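Long-range contact in succinate dehydrogenase subunit A (Mycolicibacterium smegmatis, PDB 7D6V), which probably oxidises succinate to fumarate at its bound FAD, as the flavoprotein subunit of a respiratory succinate dehydrogenase complex: residues T483-S491 and R511-V522. Sequence-based numbering, arbitrary orientation.
Sequences TLHAELQQS and RLQELKRRYANV
Leu515 pushes its two methyls between Leu484 and Leu488: CD1 lies 3.6 Å from Leu484 CD2, and CD2 lies 3.5 Å from Leu488 CB. Its CB bond already points at the facing helix, and with CG anti to the backbone N (chi1 -172°) the methyls reach both leucines. Leu488 runs across it at about a right angle and also places CD1 3.7 Å from Leu512 CD2. Leu484 reaches past Leu515 in the opposite sense; its CD2 sits 3.7 Å above one face of the Arg518 guanidinium, near the rim, and its CD1 lies loosely near Tyr519, toward the ring edge, and Val522.

The segment axes approach to 11.0 Å at 170°, an antiparallel helical hairpin in the part of the chain matching the fumarate reductase flavoprotein C-terminal family.

Beside the leucines, Arg518 forms a salt bridge to Glu487, with carboxylate and guanidinium planes turned 61° apart; NH1 to OE1 is modelled implausibly short, so its length is doubtful, and NH2 to OE2 is weak at 3.4 Å. Further along, Ser491 OG packs 3.2 Å from Arg511 CD and donates to Glu487 O, on the opposite face of the carbonyl plane from Ser491 N.

Leu488, Leu515 and Tyr519 also touch helix 532-556. Arg518 NH2 has a further salt bridge to Glu479, which probably helps hold the group, and Arg511 NH2 has one to Glu507.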
loop_
_atom_site.group_PDB
_atom_site.type_symbol
_atom_site.label_atom_id
_atom_site.label_comp_id
_atom_site.label_asym_id
_atom_site.label_seq_id
_atom_site.Cartn_x
_atom_site.Cartn_y
_atom_site.Cartn_z
ATOM N N THR A 483 12.324 27.822 -0.765
ATOM C CA THR A 483 11.929 28.984 0.023
ATOM C C THR A 483 10.646 29.604 -0.516
ATOM O O THR A 483 9.728 29.931 0.249
ATOM C CB THR A 483 13.067 30.006 0.033
ATOM O OG1 THR A 483 14.167 29.485 0.786
ATOM C CG2 THR A 483 12.615 31.318 0.648
ATOM N N LEU A 484 10.557 29.759 -1.839
ATOM C CA LEU A 484 9.353 30.317 -2.446
ATOM C C LEU A 484 8.149 29.421 -2.192
ATOM O O LEU A 484 7.050 29.910 -1.898
ATOM C CB LEU A 484 9.563 30.504 -3.948
ATOM C CG LEU A 484 10.317 31.735 -4.450
ATOM C CD1 LEU A 484 10.702 31.547 -5.906
ATOM C CD2 LEU A 484 9.501 32.993 -4.283
ATOM N N HIS A 485 8.336 28.105 -2.313
ATOM C CA HIS A 485 7.241 27.175 -2.068
ATOM C C HIS A 485 6.753 27.265 -0.629
ATOM O O HIS A 485 5.542 27.267 -0.375
ATOM C CB HIS A 485 7.683 25.751 -2.398
ATOM C CG HIS A 485 6.596 24.735 -2.252
ATOM N ND1 HIS A 485 6.843 23.429 -1.889
ATOM C CD2 HIS A 485 5.257 24.831 -2.422
ATOM C CE1 HIS A 485 5.704 22.764 -1.842
ATOM N NE2 HIS A 485 4.726 23.592 -2.162
ATOM N N ALA A 486 7.682 27.337 0.327
ATOM C CA ALA A 486 7.295 27.452 1.729
ATOM C C ALA A 486 6.550 28.754 1.994
ATOM O O ALA A 486 5.568 28.772 2.745
ATOM C CB ALA A 486 8.527 27.347 2.622
ATOM N N GLU A 487 7.005 29.856 1.392
ATOM C CA GLU A 487 6.311 31.127 1.586
ATOM C C GLU A 487 4.901 31.081 1.013
ATOM O O GLU A 487 3.951 31.569 1.639
ATOM C CB GLU A 487 7.114 32.266 0.963
ATOM C CG GLU A 487 8.453 32.494 1.631
ATOM C CD GLU A 487 9.112 33.781 1.194
ATOM O OE1 GLU A 487 8.460 34.568 0.479
ATOM O OE2 GLU A 487 10.282 34.007 1.567
ATOM N N LEU A 488 4.742 30.485 -0.173
ATOM C CA LEU A 488 3.408 30.329 -0.743
ATOM C C LEU A 488 2.519 29.486 0.156
ATOM O O LEU A 488 1.347 29.818 0.374
ATOM C CB LEU A 488 3.494 29.700 -2.132
ATOM C CG LEU A 488 2.152 29.239 -2.707
ATOM C CD1 LEU A 488 1.319 30.426 -3.138
ATOM C CD2 LEU A 488 2.352 28.280 -3.862
ATOM N N GLN A 489 3.056 28.383 0.679
ATOM C CA GLN A 489 2.263 27.508 1.531
ATOM C C GLN A 489 1.809 28.231 2.790
ATOM O O GLN A 489 0.644 28.127 3.190
ATOM C CB GLN A 489 3.067 26.262 1.886
ATOM C CG GLN A 489 3.162 25.261 0.761
ATOM C CD GLN A 489 3.756 23.949 1.206
ATOM O OE1 GLN A 489 4.809 23.917 1.835
ATOM N NE2 GLN A 489 3.082 22.855 0.883
ATOM N N GLN A 490 2.715 28.985 3.419
ATOM C CA GLN A 490 2.349 29.730 4.617
ATOM C C GLN A 490 1.285 30.776 4.314
ATOM O O GLN A 490 0.316 30.920 5.067
ATOM C CB GLN A 490 3.586 30.388 5.228
ATOM C CG GLN A 490 3.336 31.054 6.571
ATOM C CD GLN A 490 2.985 30.061 7.660
ATOM O OE1 GLN A 490 3.858 29.409 8.224
ATOM N NE2 GLN A 490 1.697 29.937 7.956
ATOM N N SER A 491 1.445 31.514 3.212
ATOM C CA SER A 491 0.476 32.555 2.884
ATOM C C SER A 491 -0.902 31.967 2.606
ATOM O O SER A 491 -1.917 32.495 3.079
ATOM C CB SER A 491 0.968 33.360 1.686
ATOM O OG SER A 491 2.219 33.959 1.969
ATOM N N ARG A 511 0.209 39.758 -1.739
ATOM C CA ARG A 511 1.494 39.090 -1.602
ATOM C C ARG A 511 1.685 37.973 -2.620
ATOM O O ARG A 511 2.827 37.591 -2.885
ATOM C CB ARG A 511 1.682 38.555 -0.181
ATOM C CG ARG A 511 0.666 37.547 0.278
ATOM C CD ARG A 511 1.087 36.951 1.610
ATOM N NE ARG A 511 1.168 37.946 2.676
ATOM C CZ ARG A 511 1.181 37.651 3.974
ATOM N NH1 ARG A 511 1.119 36.388 4.372
ATOM N NH2 ARG A 511 1.257 38.618 4.876
ATOM N N LEU A 512 0.610 37.473 -3.232
ATOM C CA LEU A 512 0.769 36.583 -4.376
ATOM C C LEU A 512 1.376 37.317 -5.560
ATOM O O LEU A 512 2.166 36.735 -6.308
ATOM C CB LEU A 512 -0.577 35.976 -4.773
ATOM C CG LEU A 512 -1.012 34.677 -4.095
ATOM C CD1 LEU A 512 -2.443 34.341 -4.464
ATOM C CD2 LEU A 512 -0.090 33.542 -4.476
ATOM N N GLN A 513 1.015 38.589 -5.745
ATOM C CA GLN A 513 1.658 39.377 -6.794
ATOM C C GLN A 513 3.162 39.503 -6.556
ATOM O O GLN A 513 3.965 39.301 -7.476
ATOM C CB GLN A 513 1.009 40.757 -6.890
ATOM C CG GLN A 513 -0.389 40.741 -7.481
ATOM C CD GLN A 513 -0.385 40.445 -8.968
ATOM O OE1 GLN A 513 0.326 41.089 -9.739
ATOM N NE2 GLN A 513 -1.181 39.466 -9.379
ATOM N N GLU A 514 3.563 39.814 -5.320
ATOM C CA GLU A 514 4.985 39.889 -4.994
ATOM C C GLU A 514 5.665 38.542 -5.179
ATOM O O GLU A 514 6.803 38.468 -5.657
ATOM C CB GLU A 514 5.171 40.378 -3.558
ATOM C CG GLU A 514 4.725 41.805 -3.313
ATOM C CD GLU A 514 5.579 42.818 -4.046
ATOM O OE1 GLU A 514 6.785 42.558 -4.232
ATOM O OE2 GLU A 514 5.047 43.878 -4.434
ATOM N N LEU A 515 4.986 37.465 -4.795
ATOM C CA LEU A 515 5.580 36.139 -4.866
ATOM C C LEU A 515 5.796 35.712 -6.314
ATOM O O LEU A 515 6.837 35.138 -6.653
ATOM C CB LEU A 515 4.676 35.161 -4.122
ATOM C CG LEU A 515 5.075 33.721 -3.853
ATOM C CD1 LEU A 515 6.283 33.692 -2.948
ATOM C CD2 LEU A 515 3.910 33.033 -3.199
ATOM N N LYS A 516 4.842 36.019 -7.193
ATOM C CA LYS A 516 5.021 35.704 -8.604
ATOM C C LYS A 516 6.003 36.645 -9.287
ATOM O O LYS A 516 6.581 36.271 -10.313
ATOM C CB LYS A 516 3.676 35.722 -9.334
ATOM C CG LYS A 516 3.128 37.099 -9.630
ATOM C CD LYS A 516 1.644 37.038 -9.952
ATOM C CE LYS A 516 1.404 36.569 -11.370
ATOM N NZ LYS A 516 -0.021 36.744 -11.765
ATOM N N ARG A 517 6.207 37.851 -8.752
ATOM C CA ARG A 517 7.305 38.678 -9.244
ATOM C C ARG A 517 8.654 38.091 -8.844
ATOM O O ARG A 517 9.604 38.105 -9.636
ATOM C CB ARG A 517 7.169 40.106 -8.724
ATOM C CG ARG A 517 8.248 41.045 -9.227
ATOM C CD ARG A 517 8.372 42.272 -8.347
ATOM N NE ARG A 517 8.585 41.919 -6.948
ATOM C CZ ARG A 517 9.769 41.626 -6.423
ATOM N NH1 ARG A 517 10.857 41.642 -7.178
ATOM N NH2 ARG A 517 9.865 41.318 -5.138
ATOM N N ARG A 518 8.756 37.577 -7.617
ATOM C CA ARG A 518 9.988 36.925 -7.180
ATOM C C ARG A 518 10.241 35.628 -7.936
ATOM O O ARG A 518 11.395 35.208 -8.068
ATOM C CB ARG A 518 9.938 36.649 -5.680
ATOM C CG ARG A 518 10.173 37.862 -4.806
ATOM C CD ARG A 518 9.960 37.521 -3.347
ATOM N NE ARG A 518 10.843 36.448 -2.905
ATOM C CZ ARG A 518 10.696 35.779 -1.767
ATOM N NH1 ARG A 518 9.696 36.071 -0.951
ATOM N NH2 ARG A 518 11.547 34.817 -1.447
ATOM N N TYR A 519 9.182 34.973 -8.414
ATOM C CA TYR A 519 9.343 33.726 -9.155
ATOM C C TYR A 519 10.143 33.901 -10.440
ATOM O O TYR A 519 10.724 32.927 -10.929
ATOM C CB TYR A 519 7.976 33.127 -9.480
ATOM C CG TYR A 519 8.046 31.817 -10.225
ATOM C CD1 TYR A 519 8.479 30.660 -9.597
ATOM C CD2 TYR A 519 7.682 31.736 -11.560
ATOM C CE1 TYR A 519 8.548 29.466 -10.273
ATOM C CE2 TYR A 519 7.745 30.544 -12.244
ATOM C CZ TYR A 519 8.178 29.411 -11.595
ATOM O OH TYR A 519 8.247 28.219 -12.272
ATOM N N ALA A 520 10.192 35.108 -11.000
ATOM C CA ALA A 520 10.962 35.328 -12.216
ATOM C C ALA A 520 12.463 35.190 -12.000
ATOM O O ALA A 520 13.207 35.129 -12.983
ATOM C CB ALA A 520 10.648 36.709 -12.791
ATOM N N ASN A 521 12.922 35.141 -10.751
ATOM C CA ASN A 521 14.339 35.049 -10.431
ATOM C C ASN A 521 14.739 33.683 -9.891
ATOM O O ASN A 521 15.840 33.543 -9.353
ATOM C CB ASN A 521 14.721 36.132 -9.422
ATOM C CG ASN A 521 14.605 37.523 -9.992
ATOM O OD1 ASN A 521 15.071 37.793 -11.096
ATOM N ND2 ASN A 521 13.980 38.419 -9.241
ATOM N N VAL A 522 13.882 32.674 -10.023
ATOM C CA VAL A 522 14.165 31.374 -9.427
ATOM C C VAL A 522 15.323 30.717 -10.168
ATOM O O VAL A 522 15.302 30.571 -11.394
ATOM C CB VAL A 522 12.909 30.489 -9.415
ATOM C CG1 VAL A 522 12.393 30.225 -10.821
ATOM C CG2 VAL A 522 13.197 29.182 -8.708
#